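Local structure of soluble lytic transglycosylase B3 (Pseudomonas aeruginosa, 5ANZ) at residues 228-231 and 232-235. The protein is probably a peptidoglycan lytic transglycosylase that takes part in bacterial cell-wall turnover and carries a bound calcium ion. Numbering follows the deposited sequence.
Sequences WGSP and GDAL. With CA (calcium ion), chain B.
A chi1 of 167° turns Ser230 OG away from its own N and places it beside the carbonyl carbon at the start of the helix, while a chi1 of -66° sets Asp233 CG beside its backbone N, which brings the carboxylate up to that hydroxyl. The result is a serine N-cap on helix 231-244, joined to the last ligand, in chain order, of an EF-hand-like calcium loop. OG accepts the amide of Asp233 at 3.0 Å from N to OG, in a nearly straight bond (N-H...O 172°) that satisfies an N-H of the first turn. Ser230 OG lies over one face of the Asp233 carboxylate, 3.4 Å from its CG, while Asp233 OD2 comes to 3.7 Å from Ser230 CB.

Beyond the cap, regular helical bonding begins at once. Ser230 O takes the amide of Ala234 (2.9 Å to N), and Pro231 O takes that of Leu235 (2.7 Å to N). Pro231 takes the first helical position, where its lack of an N-H costs nothing because no earlier helical carbonyl is there to accept one. The isobutyl group of Leu235 starts alongside the Pro231 carbonyl and packs against helices 120-130 and 134-145, which joins the cap to the helical body of the lysozyme-like domain.

On the calcium side, Asp218, Asp220, Asp222 and the main-chain oxygen of Lys224 complete the protein ligands, and a water also coordinates the ion. The amides of Phe219 and Asp226 donate to OD1 and OD2 of Asp233, respectively, and so help to fix the rotation of the carboxylate. Together with the helix N-terminus, they probably also temper the negative charge gathered there. Asp233 grips the metal with both oxygens but unevenly, OD2 at 2.4 Å from the calcium ion and OD1 at 2.8 Å.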
# COMPACT_ATOMS: atom_id res chain seq x y z
N TRP A 228 -19.22 2.34 2.44
CA TRP A 228 -19.66 0.99 2.11
C TRP A 228 -20.60 0.96 0.91
O TRP A 228 -20.42 0.16 -0.02
CB TRP A 228 -20.35 0.35 3.34
CG TRP A 228 -19.40 0.18 4.48
CD1 TRP A 228 -18.67 -0.94 4.78
CD2 TRP A 228 -19.05 1.15 5.48
NE1 TRP A 228 -17.89 -0.72 5.87
CE2 TRP A 228 -18.10 0.56 6.33
CE3 TRP A 228 -19.44 2.47 5.73
CZ2 TRP A 228 -17.53 1.23 7.42
CZ3 TRP A 228 -18.87 3.15 6.81
CH2 TRP A 228 -17.92 2.53 7.63
N GLY A 229 -21.62 1.81 0.94
CA GLY A 229 -22.68 1.73 -0.05
C GLY A 229 -22.81 2.91 -0.99
O GLY A 229 -23.64 2.90 -1.90
N SER A 230 -22.00 3.95 -0.78
CA SER A 230 -22.10 5.14 -1.62
C SER A 230 -20.86 5.39 -2.45
O SER A 230 -19.83 5.77 -1.90
CB SER A 230 -22.33 6.38 -0.75
OG SER A 230 -22.15 7.55 -1.52
N PRO A 231 -20.95 5.20 -3.77
CA PRO A 231 -19.74 5.45 -4.57
C PRO A 231 -19.25 6.91 -4.40
O PRO A 231 -18.04 7.16 -4.32
CB PRO A 231 -20.19 5.18 -6.01
CG PRO A 231 -21.38 4.25 -5.85
CD PRO A 231 -22.06 4.68 -4.59
N GLY A 232 -20.19 7.86 -4.33
CA GLY A 232 -19.83 9.26 -4.17
C GLY A 232 -18.99 9.48 -2.92
O GLY A 232 -17.90 10.06 -2.98
N ASP A 233 -19.50 9.02 -1.78
CA ASP A 233 -18.74 9.15 -0.53
C ASP A 233 -17.40 8.45 -0.62
O ASP A 233 -16.37 8.95 -0.17
CB ASP A 233 -19.51 8.58 0.67
CG ASP A 233 -20.79 9.35 1.01
OD1 ASP A 233 -21.08 10.45 0.47
OD2 ASP A 233 -21.51 8.82 1.90
N ALA A 234 -17.39 7.26 -1.21
CA ALA A 234 -16.15 6.50 -1.32
C ALA A 234 -15.11 7.22 -2.17
O ALA A 234 -13.96 7.32 -1.79
CB ALA A 234 -16.42 5.10 -1.92
N LEU A 235 -15.54 7.68 -3.34
CA LEU A 235 -14.62 8.34 -4.27
C LEU A 235 -14.12 9.66 -3.68
O LEU A 235 -12.93 9.97 -3.77
CB LEU A 235 -15.30 8.55 -5.63
CG LEU A 235 -15.65 7.24 -6.37
CD1 LEU A 235 -16.55 7.51 -7.61
CD2 LEU A 235 -14.38 6.49 -6.76
CA CA B . -23.24 10.43 2.26
O HOH W 1 -24.51 8.45 2.01